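PDB 5WZJ: pumilio homolog 23 from Arabidopsis thaliana, which binds RNA sequence-specifically through pumilio repeats, here an 18S rRNA sequence, and probably regulates translation and mRNA stability. Local coordinates for residues 423-437 with 461-475. Residues are numbered along the deposited sequence; the frame is centred on the assembly and turned at random.
Sequences AKMHVMGCLILQGIF and ETAKDSSGARVIEAF. With nucleotides of chain B.
Helices 427-436 and 468-475 run side by side in the same direction, their axes 8.4 Å apart and only 6° from parallel, with Gln434 opposite Val471. Such side-by-side packing of RNA-facing helices lines the concave, base-reading surface of the pumilio superhelix. At the N-terminal end the carboxylate of Asp465 joins the two segments: OD2 accepts from Met425 N on its syn side (2.8 Å), while OD1 caps the following helix, taking Ser467 N and Gly468 N from opposite faces. Lys424, bent at chi2 and chi4, curls NZ back to Ser467 OG (2.8 Å) and Met425 O, with a weaker salt bridge to Asp465 OD1. Farther along, Val471 straddles the seam, CG2 against Cys430 CB and CG1 against Leu433 CB (3.7 Å). Phe475 CB sits over the centre of the Phe437 ring (4.0 Å), and its own ring turns an edge toward that face. Both segments then read one base: Gln434 NE2 donates almost straight to N1 of A3 of chain B (3.0 Å), Ser467 OG donates to its N3 (2.8 Å), and the Arg470 guanidinium lies between A3 and G2 of chain B. Lys424, donating to that same Ser467 hydroxyl, would favour its proton pointing at the adenine.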
ATOM      1  N   ALA A 423      20.064 -12.859 -12.054  1.00 33.84           N
ATOM      2  CA  ALA A 423      18.929 -11.966 -12.239  1.00 31.53           C
ATOM      3  C   ALA A 423      18.193 -11.726 -10.927  1.00 31.62           C
ATOM      4  O   ALA A 423      18.184 -12.569 -10.025  1.00 27.62           O
ATOM      5  CB  ALA A 423      17.956 -12.531 -13.275  1.00 31.77           C
ATOM      6  N   LYS A 424      17.576 -10.551 -10.826  1.00 27.76           N
ATOM      7  CA  LYS A 424      16.694 -10.271  -9.707  1.00 23.98           C
ATOM      8  C   LYS A 424      15.449 -11.145  -9.828  1.00 28.24           C
ATOM      9  O   LYS A 424      14.861 -11.255 -10.907  1.00 26.51           O
ATOM     10  CB  LYS A 424      16.327  -8.790  -9.685  1.00 24.98           C
ATOM     11  CG  LYS A 424      15.366  -8.394  -8.563  1.00 29.60           C
ATOM     12  CD  LYS A 424      15.994  -8.591  -7.184  1.00 37.67           C
ATOM     13  CE  LYS A 424      14.969  -8.393  -6.077  1.00 34.59           C
ATOM     14  NZ  LYS A 424      13.802  -9.327  -6.236  1.00 38.11           N
ATOM     15  N   MET A 425      15.058 -11.790  -8.731  1.00 23.14           N
ATOM     16  CA  MET A 425      13.894 -12.664  -8.790  1.00 22.30           C
ATOM     17  C   MET A 425      12.593 -11.858  -8.848  1.00 22.89           C
ATOM     18  O   MET A 425      12.543 -10.673  -8.509  1.00 20.01           O
ATOM     19  CB  MET A 425      13.891 -13.616  -7.600  1.00 19.60           C
ATOM     20  CG  MET A 425      14.937 -14.703  -7.779  1.00 23.43           C
ATOM     21  SD  MET A 425      15.190 -15.751  -6.347  1.00 18.90           S
ATOM     22  CE  MET A 425      16.332 -16.948  -7.062  1.00 11.96           C
ATOM     23  N   HIS A 426      11.527 -12.539  -9.267  1.00 21.37           N
ATOM     24  CA  HIS A 426      10.259 -11.907  -9.610  1.00 18.62           C
ATOM     25  C   HIS A 426       9.437 -11.632  -8.357  1.00 22.37           C
ATOM     26  O   HIS A 426       9.160 -12.549  -7.573  1.00 15.79           O
ATOM     27  CB  HIS A 426       9.494 -12.826 -10.561  1.00 22.21           C
ATOM     28  CG  HIS A 426       8.326 -12.175 -11.232  1.00 23.35           C
ATOM     29  ND1 HIS A 426       7.029 -12.350 -10.798  1.00 20.43           N
ATOM     30  CD2 HIS A 426       8.257 -11.371 -12.321  1.00 18.76           C
ATOM     31  CE1 HIS A 426       6.210 -11.675 -11.587  1.00 27.79           C
ATOM     32  NE2 HIS A 426       6.930 -11.071 -12.518  1.00 21.25           N
ATOM     33  N   VAL A 427       9.009 -10.377  -8.182  1.00 18.35           N
ATOM     34  CA  VAL A 427       8.366  -9.995  -6.922  1.00 20.65           C
ATOM     35  C   VAL A 427       7.054 -10.753  -6.721  1.00 20.80           C
ATOM     36  O   VAL A 427       6.817 -11.345  -5.660  1.00 17.54           O
ATOM     37  CB  VAL A 427       8.165  -8.466  -6.854  1.00 21.75           C
ATOM     38  CG1 VAL A 427       7.309  -8.099  -5.645  1.00 19.07           C
ATOM     39  CG2 VAL A 427       9.522  -7.767  -6.738  1.00 21.03           C
ATOM     40  N   MET A 428       6.179 -10.756  -7.728  1.00 15.37           N
ATOM     41  CA  MET A 428       4.876 -11.378  -7.521  1.00 17.01           C
ATOM     42  C   MET A 428       4.992 -12.900  -7.470  1.00 19.85           C
ATOM     43  O   MET A 428       4.284 -13.557  -6.695  1.00 18.83           O
ATOM     44  CB  MET A 428       3.898 -10.939  -8.615  1.00 18.41           C
ATOM     45  CG  MET A 428       2.484 -11.453  -8.404  1.00 14.82           C
ATOM     46  SD  MET A 428       1.739 -10.881  -6.859  1.00 23.58           S
ATOM     47  CE  MET A 428       1.445  -9.158  -7.255  1.00 21.39           C
ATOM     48  N   GLY A 429       5.891 -13.477  -8.272  1.00 18.31           N
ATOM     49  CA  GLY A 429       6.132 -14.906  -8.169  1.00 19.73           C
ATOM     50  C   GLY A 429       6.590 -15.300  -6.779  1.00 19.13           C
ATOM     51  O   GLY A 429       6.126 -16.296  -6.218  1.00 17.29           O
ATOM     52  N   CYS A 430       7.475 -14.496  -6.184  1.00 14.94           N
ATOM     53  CA  CYS A 430       7.931 -14.789  -4.829  1.00 15.59           C
ATOM     54  C   CYS A 430       6.836 -14.543  -3.792  1.00 18.52           C
ATOM     55  O   CYS A 430       6.777 -15.255  -2.786  1.00 19.44           O
ATOM     56  CB  CYS A 430       9.184 -13.978  -4.513  1.00 16.56           C
ATOM     57  SG  CYS A 430      10.640 -14.527  -5.426  1.00 18.42           S
ATOM     58  N   LEU A 431       5.941 -13.576  -4.028  1.00 17.02           N
ATOM     59  CA  LEU A 431       4.803 -13.398  -3.127  1.00 18.29           C
ATOM     60  C   LEU A 431       3.824 -14.565  -3.228  1.00 15.57           C
ATOM     61  O   LEU A 431       3.292 -15.018  -2.209  1.00 19.18           O
ATOM     62  CB  LEU A 431       4.084 -12.069  -3.410  1.00 18.03           C
ATOM     63  CG  LEU A 431       4.835 -10.787  -3.019  1.00 22.08           C
ATOM     64  CD1 LEU A 431       4.193  -9.556  -3.692  1.00 19.46           C
ATOM     65  CD2 LEU A 431       4.870 -10.603  -1.501  1.00 16.07           C
ATOM     66  N   ILE A 432       3.562 -15.053  -4.447  1.00 13.03           N
ATOM     67  CA  ILE A 432       2.752 -16.259  -4.610  1.00 20.06           C
ATOM     68  C   ILE A 432       3.335 -17.398  -3.779  1.00 19.99           C
ATOM     69  O   ILE A 432       2.627 -18.073  -3.020  1.00 21.98           O
ATOM     70  CB  ILE A 432       2.663 -16.640  -6.098  1.00 20.56           C
ATOM     71  CG1 ILE A 432       1.844 -15.600  -6.861  1.00 22.01           C
ATOM     72  CG2 ILE A 432       2.033 -18.026  -6.270  1.00 19.39           C
ATOM     73  CD1 ILE A 432       1.847 -15.800  -8.363  1.00 14.76           C
ATOM     74  N   LEU A 433       4.655 -17.584  -3.873  1.00 18.02           N
ATOM     75  CA  LEU A 433       5.329 -18.671  -3.163  1.00 20.29           C
ATOM     76  C   LEU A 433       5.247 -18.483  -1.653  1.00 18.74           C
ATOM     77  O   LEU A 433       5.087 -19.457  -0.910  1.00 19.78           O
ATOM     78  CB  LEU A 433       6.786 -18.750  -3.624  1.00 15.18           C
ATOM     79  CG  LEU A 433       6.992 -19.309  -5.040  1.00 16.94           C
ATOM     80  CD1 LEU A 433       8.405 -19.012  -5.542  1.00 15.77           C
ATOM     81  CD2 LEU A 433       6.746 -20.820  -5.040  1.00 18.23           C
ATOM     82  N   GLN A 434       5.353 -17.235  -1.183  1.00 16.37           N
ATOM     83  CA  GLN A 434       5.160 -16.965   0.240  1.00 19.29           C
ATOM     84  C   GLN A 434       3.774 -17.393   0.685  1.00 17.28           C
ATOM     85  O   GLN A 434       3.608 -17.948   1.779  1.00 20.61           O
ATOM     86  CB  GLN A 434       5.385 -15.473   0.529  1.00 18.42           C
ATOM     87  CG  GLN A 434       6.856 -15.061   0.392  1.00 20.90           C
ATOM     88  CD  GLN A 434       7.031 -13.572   0.313  1.00 22.85           C
ATOM     89  OE1 GLN A 434       6.726 -12.855   1.259  1.00 20.07           O
ATOM     90  NE2 GLN A 434       7.519 -13.094  -0.816  1.00 19.30           N
ATOM     91  N   GLY A 435       2.761 -17.139  -0.148  1.00 20.87           N
ATOM     92  CA  GLY A 435       1.417 -17.590   0.181  1.00 18.42           C
ATOM     93  C   GLY A 435       1.279 -19.101   0.092  1.00 20.67           C
ATOM     94  O   GLY A 435       0.604 -19.717   0.920  1.00 21.03           O
ATOM     95  N   ILE A 436       1.910 -19.713  -0.921  1.00 20.34           N
ATOM     96  CA  ILE A 436       1.895 -21.172  -1.070  1.00 20.32           C
ATOM     97  C   ILE A 436       2.343 -21.842   0.222  1.00 13.36           C
ATOM     98  O   ILE A 436       1.706 -22.784   0.712  1.00 18.95           O
ATOM     99  CB  ILE A 436       2.777 -21.597  -2.263  1.00 21.83           C
ATOM    100  CG1 ILE A 436       2.075 -21.271  -3.587  1.00 21.75           C
ATOM    101  CG2 ILE A 436       3.170 -23.094  -2.186  1.00 20.55           C
ATOM    102  CD1 ILE A 436       0.926 -22.202  -3.897  1.00 22.03           C
ATOM    103  N   PHE A 437       3.428 -21.352   0.813  1.00 14.60           N
ATOM    104  CA  PHE A 437       3.984 -22.054   1.961  1.00 19.68           C
ATOM    105  C   PHE A 437       3.209 -21.802   3.245  1.00 24.79           C
ATOM    106  O   PHE A 437       3.591 -22.326   4.298  1.00 20.50           O
ATOM    107  CB  PHE A 437       5.475 -21.718   2.116  1.00 20.25           C
ATOM    108  CG  PHE A 437       6.329 -22.435   1.099  1.00 19.35           C
ATOM    109  CD1 PHE A 437       6.366 -23.827   1.089  1.00 20.37           C
ATOM    110  CD2 PHE A 437       7.020 -21.739   0.114  1.00 20.14           C
ATOM    111  CE1 PHE A 437       7.103 -24.521   0.128  1.00 18.33           C
ATOM    112  CE2 PHE A 437       7.771 -22.422  -0.854  1.00 20.51           C
ATOM    113  CZ  PHE A 437       7.808 -23.814  -0.846  1.00 18.29           C
ATOM    114  N   GLU A 461      21.715 -18.884  -4.127  1.00 20.32           N
ATOM    115  CA  GLU A 461      21.320 -17.733  -4.935  1.00 25.14           C
ATOM    116  C   GLU A 461      19.947 -17.208  -4.524  1.00 25.70           C
ATOM    117  O   GLU A 461      19.720 -15.989  -4.500  1.00 20.28           O
ATOM    118  CB  GLU A 461      21.317 -18.096  -6.419  1.00 24.79           C
ATOM    119  CG  GLU A 461      22.692 -18.303  -6.999  1.00 34.61           C
ATOM    120  CD  GLU A 461      23.470 -17.011  -7.092  1.00 37.59           C
ATOM    121  OE1 GLU A 461      23.303 -16.299  -8.107  1.00 39.72           O
ATOM    122  OE2 GLU A 461      24.230 -16.706  -6.144  1.00 35.92           O
ATOM    123  N   THR A 462      19.010 -18.112  -4.215  1.00 28.79           N
ATOM    124  CA  THR A 462      17.685 -17.690  -3.770  1.00 19.67           C
ATOM    125  C   THR A 462      17.772 -16.937  -2.451  1.00 21.72           C
ATOM    126  O   THR A 462      17.144 -15.886  -2.277  1.00 19.73           O
ATOM    127  CB  THR A 462      16.764 -18.906  -3.627  1.00 21.11           C
ATOM    128  OG1 THR A 462      16.740 -19.639  -4.861  1.00 18.81           O
ATOM    129  CG2 THR A 462      15.322 -18.473  -3.240  1.00 16.44           C
ATOM    130  N   ALA A 463      18.570 -17.457  -1.512  1.00 21.23           N
ATOM    131  CA  ALA A 463      18.705 -16.819  -0.206  1.00 21.65           C
ATOM    132  C   ALA A 463      19.323 -15.430  -0.315  1.00 23.41           C
ATOM    133  O   ALA A 463      19.007 -14.548   0.487  1.00 21.12           O
ATOM    134  CB  ALA A 463      19.550 -17.693   0.718  1.00 19.68           C
ATOM    135  N   LYS A 464      20.196 -15.218  -1.292  1.00 19.12           N
ATOM    136  CA  LYS A 464      20.840 -13.925  -1.485  1.00 24.77           C
ATOM    137  C   LYS A 464      19.952 -12.922  -2.200  1.00 27.19           C
ATOM    138  O   LYS A 464      20.377 -11.786  -2.403  1.00 26.33           O
ATOM    139  CB  LYS A 464      22.137 -14.093  -2.279  1.00 21.73           C
ATOM    140  CG  LYS A 464      23.177 -14.970  -1.581  1.00 29.01           C
ATOM    141  CD  LYS A 464      24.433 -15.124  -2.428  1.00 28.48           C
ATOM    142  CE  LYS A 464      25.310 -16.230  -1.860  1.00 41.75           C
ATOM    143  NZ  LYS A 464      26.547 -16.465  -2.658  1.00 51.04           N
ATOM    144  N   ASP A 465      18.750 -13.312  -2.600  1.00 25.79           N
ATOM    145  CA  ASP A 465      17.832 -12.427  -3.302  1.00 25.46           C
ATOM    146  C   ASP A 465      16.832 -11.878  -2.296  1.00 24.94           C
ATOM    147  O   ASP A 465      16.291 -12.632  -1.482  1.00 23.82           O
ATOM    148  CB  ASP A 465      17.109 -13.175  -4.428  1.00 25.63           C
ATOM    149  CG  ASP A 465      16.176 -12.276  -5.228  1.00 28.16           C
ATOM    150  OD1 ASP A 465      15.049 -11.991  -4.756  1.00 24.34           O
ATOM    151  OD2 ASP A 465      16.565 -11.869  -6.336  1.00 27.52           O
ATOM    152  N   SER A 466      16.582 -10.566  -2.354  1.00 16.00           N
ATOM    153  CA  SER A 466      15.722  -9.937  -1.354  1.00 21.88           C
ATOM    154  C   SER A 466      14.266 -10.381  -1.462  1.00 23.97           C
ATOM    155  O   SER A 466      13.522 -10.257  -0.479  1.00 25.85           O
ATOM    156  CB  SER A 466      15.821  -8.407  -1.457  1.00 23.39           C
ATOM    157  OG  SER A 466      15.411  -7.963  -2.740  1.00 32.16           O
ATOM    158  N   SER A 467      13.841 -10.900  -2.617  1.00 19.61           N
ATOM    159  CA  SER A 467      12.541 -11.562  -2.715  1.00 20.74           C
ATOM    160  C   SER A 467      12.636 -13.069  -2.466  1.00 22.68           C
ATOM    161  O   SER A 467      11.800 -13.634  -1.746  1.00 17.60           O
ATOM    162  CB  SER A 467      11.915 -11.308  -4.092  1.00 22.30           C
ATOM    163  OG  SER A 467      11.771  -9.916  -4.329  1.00 24.79           O
ATOM    164  N   GLY A 468      13.637 -13.731  -3.056  1.00 15.19           N
ATOM    165  CA  GLY A 468      13.796 -15.164  -2.842  1.00 21.06           C
ATOM    166  C   GLY A 468      13.995 -15.536  -1.382  1.00 21.08           C
ATOM    167  O   GLY A 468      13.517 -16.575  -0.925  1.00 21.90           O
ATOM    168  N   ALA A 469      14.711 -14.699  -0.628  1.00 23.73           N
ATOM    169  CA  ALA A 469      14.916 -14.991   0.792  1.00 22.53           C
ATOM    170  C   ALA A 469      13.583 -15.104   1.534  1.00 23.43           C
ATOM    171  O   ALA A 469      13.437 -15.932   2.447  1.00 20.46           O
ATOM    172  CB  ALA A 469      15.804 -13.915   1.430  1.00 20.70           C
ATOM    173  N   ARG A 470      12.585 -14.305   1.134  1.00 18.50           N
ATOM    174  CA  ARG A 470      11.254 -14.409   1.738  1.00 19.71           C
ATOM    175  C   ARG A 470      10.603 -15.760   1.456  1.00 17.53           C
ATOM    176  O   ARG A 470       9.855 -16.282   2.292  1.00 18.09           O
ATOM    177  CB  ARG A 470      10.355 -13.286   1.227  1.00 24.69           C
ATOM    178  CG  ARG A 470      10.936 -11.892   1.447  1.00 25.29           C
ATOM    179  CD  ARG A 470      10.950 -11.526   2.916  1.00 30.37           C
ATOM    180  NE  ARG A 470      10.951 -10.074   3.070  1.00 34.20           N
ATOM    181  CZ  ARG A 470      10.372  -9.413   4.068  1.00 32.59           C
ATOM    182  NH1 ARG A 470       9.740 -10.068   5.031  1.00 26.90           N
ATOM    183  NH2 ARG A 470      10.424  -8.085   4.094  1.00 32.22           N
ATOM    184  N   VAL A 471      10.851 -16.333   0.275  1.00 17.20           N
ATOM    185  CA  VAL A 471      10.297 -17.651  -0.039  1.00 16.33           C
ATOM    186  C   VAL A 471      10.877 -18.704   0.900  1.00 15.59           C
ATOM    187  O   VAL A 471      10.142 -19.499   1.506  1.00 19.56           O
ATOM    188  CB  VAL A 471      10.549 -18.006  -1.521  1.00 16.28           C
ATOM    189  CG1 VAL A 471       9.975 -19.394  -1.854  1.00 17.34           C
ATOM    190  CG2 VAL A 471       9.906 -16.955  -2.443  1.00 13.96           C
ATOM    191  N   ILE A 472      12.210 -18.721   1.032  1.00 16.36           N
ATOM    192  CA  ILE A 472      12.870 -19.660   1.941  1.00 15.79           C
ATOM    193  C   ILE A 472      12.338 -19.512   3.366  1.00 22.45           C
ATOM    194  O   ILE A 472      12.053 -20.509   4.047  1.00 16.94           O
ATOM    195  CB  ILE A 472      14.398 -19.468   1.871  1.00 16.17           C
ATOM    196  CG1 ILE A 472      14.909 -19.962   0.511  1.00 20.30           C
ATOM    197  CG2 ILE A 472      15.104 -20.210   3.024  1.00 17.01           C
ATOM    198  CD1 ILE A 472      16.380 -19.711   0.304  1.00 26.36           C
ATOM    199  N   GLU A 473      12.154 -18.270   3.830  1.00 21.36           N
ATOM    200  CA  GLU A 473      11.697 -18.055   5.199  1.00 21.34           C
ATOM    201  C   GLU A 473      10.265 -18.530   5.382  1.00 17.27           C
ATOM    202  O   GLU A 473       9.915 -19.063   6.441  1.00 18.13           O
ATOM    203  CB  GLU A 473      11.835 -16.574   5.580  1.00 21.77           C
ATOM    204  CG  GLU A 473      13.290 -16.149   5.794  1.00 18.55           C
ATOM    205  CD  GLU A 473      13.470 -14.639   5.846  1.00 25.23           C
ATOM    206  OE1 GLU A 473      12.489 -13.916   6.142  1.00 23.84           O
ATOM    207  OE2 GLU A 473      14.594 -14.179   5.575  1.00 22.50           O
ATOM    208  N   ALA A 474       9.422 -18.347   4.365  1.00 16.77           N
ATOM    209  CA  ALA A 474       8.062 -18.863   4.458  1.00 19.79           C
ATOM    210  C   ALA A 474       8.061 -20.390   4.523  1.00 24.02           C
ATOM    211  O   ALA A 474       7.281 -20.985   5.277  1.00 18.28           O
ATOM    212  CB  ALA A 474       7.229 -18.365   3.270  1.00 16.32           C
ATOM    213  N   PHE A 475       8.924 -21.040   3.734  1.00 18.93           N
ATOM    214  CA  PHE A 475       9.067 -22.494   3.834  1.00 18.05           C
ATOM    215  C   PHE A 475       9.534 -22.917   5.225  1.00 11.78           C
ATOM    216  O   PHE A 475       9.009 -23.875   5.798  1.00 20.82           O
ATOM    217  CB  PHE A 475      10.042 -23.001   2.772  1.00 15.91           C
ATOM    218  CG  PHE A 475      10.543 -24.405   3.020  1.00 16.90           C
ATOM    219  CD1 PHE A 475       9.715 -25.497   2.820  1.00 17.83           C
ATOM    220  CD2 PHE A 475      11.861 -24.628   3.401  1.00 19.84           C
ATOM    221  CE1 PHE A 475      10.182 -26.795   3.028  1.00 17.40           C
ATOM    222  CE2 PHE A 475      12.341 -25.922   3.605  1.00 18.61           C
ATOM    223  CZ  PHE A 475      11.488 -27.004   3.433  1.00 16.66           C
TER
ATOM    224  P     A B   3      12.726  -3.056   1.602  1.00 40.82           P
ATOM    225  OP1   A B   3      13.103  -1.680   1.171  1.00 44.22           O
ATOM    226  OP2   A B   3      11.519  -3.277   2.438  1.00 36.13           O
ATOM    227  O5'   A B   3      12.604  -3.941   0.283  1.00 37.81           O
ATOM    228  C5'   A B   3      13.669  -4.007  -0.660  1.00 35.63           C
ATOM    229  C4'   A B   3      13.354  -4.978  -1.774  1.00 37.22           C
ATOM    230  O4'   A B   3      13.280  -6.323  -1.238  1.00 37.26           O
ATOM    231  C3'   A B   3      12.015  -4.781  -2.480  1.00 33.29           C
ATOM    232  O3'   A B   3      12.074  -3.790  -3.492  1.00 35.99           O
ATOM    233  C2'   A B   3      11.695  -6.178  -3.011  1.00 33.31           C
ATOM    234  O2'   A B   3      12.391  -6.447  -4.221  1.00 35.30           O
ATOM    235  C1'   A B   3      12.287  -7.065  -1.917  1.00 28.18           C
ATOM    236  N9    A B   3      11.284  -7.514  -0.936  1.00 24.13           N
ATOM    237  C8    A B   3      11.173  -7.141   0.385  1.00 28.91           C
ATOM    238  N7    A B   3      10.187  -7.751   1.012  1.00 30.69           N
ATOM    239  C5    A B   3       9.631  -8.586   0.033  1.00 28.28           C
ATOM    240  C6    A B   3       8.563  -9.499   0.043  1.00 27.76           C
ATOM    241  N6    A B   3       7.811  -9.738   1.120  1.00 28.58           N
ATOM    242  N1    A B   3       8.281 -10.171  -1.102  1.00 27.55           N
ATOM    243  C2    A B   3       9.018  -9.939  -2.190  1.00 28.24           C
ATOM    244  N3    A B   3      10.049  -9.104  -2.322  1.00 29.28           N
ATOM    245  C4    A B   3      10.302  -8.453  -1.169  1.00 25.70           C
ATOM    246  P     G B   2      14.470  -1.925   7.159  1.00 60.20           P
ATOM    247  OP1   G B   2      14.262  -0.655   6.419  1.00 66.38           O
ATOM    248  OP2   G B   2      13.551  -2.306   8.259  1.00 58.25           O
ATOM    249  O5'   G B   2      14.432  -3.080   6.062  1.00 60.45           O
ATOM    250  C5'   G B   2      15.512  -3.268   5.160  1.00 46.58           C
ATOM    251  C4'   G B   2      15.257  -4.443   4.248  1.00 42.17           C
ATOM    252  O4'   G B   2      15.249  -5.674   5.003  1.00 42.54           O
ATOM    253  C3'   G B   2      13.923  -4.433   3.520  1.00 41.40           C
ATOM    254  O3'   G B   2      14.021  -3.659   2.335  1.00 45.85           O
ATOM    255  C2'   G B   2      13.643  -5.918   3.249  1.00 38.44           C
ATOM    256  O2'   G B   2      14.168  -6.308   1.986  1.00 32.98           O
ATOM    257  C1'   G B   2      14.442  -6.625   4.359  1.00 35.49           C
ATOM    258  N9    G B   2      13.621  -7.338   5.357  1.00 35.77           N
ATOM    259  C8    G B   2      12.806  -6.875   6.371  1.00 34.34           C
ATOM    260  N7    G B   2      12.251  -7.843   7.065  1.00 31.42           N
ATOM    261  C5    G B   2      12.735  -9.010   6.471  1.00 32.17           C
ATOM    262  C6    G B   2      12.504 -10.384   6.761  1.00 27.17           C
ATOM    263  O6    G B   2      11.789 -10.872   7.638  1.00 27.01           O
ATOM    264  N1    G B   2      13.201 -11.226   5.895  1.00 19.70           N
ATOM    265  C2    G B   2      14.013 -10.811   4.874  1.00 24.36           C
ATOM    266  N2    G B   2      14.607 -11.763   4.148  1.00 19.02           N
ATOM    267  N3    G B   2      14.248  -9.537   4.592  1.00 29.66           N
ATOM    268  C4    G B   2      13.578  -8.708   5.425  1.00 30.03           C
ATOM    269  P     U B   4      11.156  -2.469  -3.393  1.00 36.27           P
ATOM    270  OP1   U B   4      11.590  -1.590  -4.507  1.00 46.15           O
ATOM    271  OP2   U B   4      11.065  -2.006  -1.983  1.00 34.48           O
ATOM    272  O5'   U B   4       9.698  -2.998  -3.733  1.00 34.96           O
ATOM    273  C5'   U B   4       9.441  -3.722  -4.929  1.00 31.14           C
ATOM    274  C4'   U B   4       8.073  -4.345  -4.868  1.00 33.98           C
ATOM    275  O4'   U B   4       8.047  -5.291  -3.763  1.00 29.03           O
ATOM    276  C3'   U B   4       6.929  -3.357  -4.613  1.00 32.27           C
ATOM    277  O3'   U B   4       5.771  -3.762  -5.328  1.00 37.13           O
ATOM    278  C2'   U B   4       6.658  -3.517  -3.125  1.00 31.66           C
ATOM    279  O2'   U B   4       5.341  -3.200  -2.721  1.00 33.22           O
ATOM    280  C1'   U B   4       6.954  -4.998  -2.920  1.00 31.88           C
ATOM    281  N1    U B   4       7.298  -5.315  -1.528  1.00 30.82           N
ATOM    282  C2    U B   4       6.451  -6.197  -0.891  1.00 36.65           C
ATOM    283  O2    U B   4       5.506  -6.733  -1.452  1.00 36.54           O
ATOM    284  N3    U B   4       6.769  -6.444   0.422  1.00 36.55           N
ATOM    285  C4    U B   4       7.804  -5.887   1.142  1.00 30.76           C
ATOM    286  O4    U B   4       7.939  -6.228   2.318  1.00 32.16           O
ATOM    287  C5    U B   4       8.627  -4.959   0.414  1.00 35.04           C
ATOM    288  C6    U B   4       8.347  -4.700  -0.871  1.00 32.34           C
TER
HETATM  289  O   HOH W   1       4.898 -20.255   6.180  1.00 25.19           O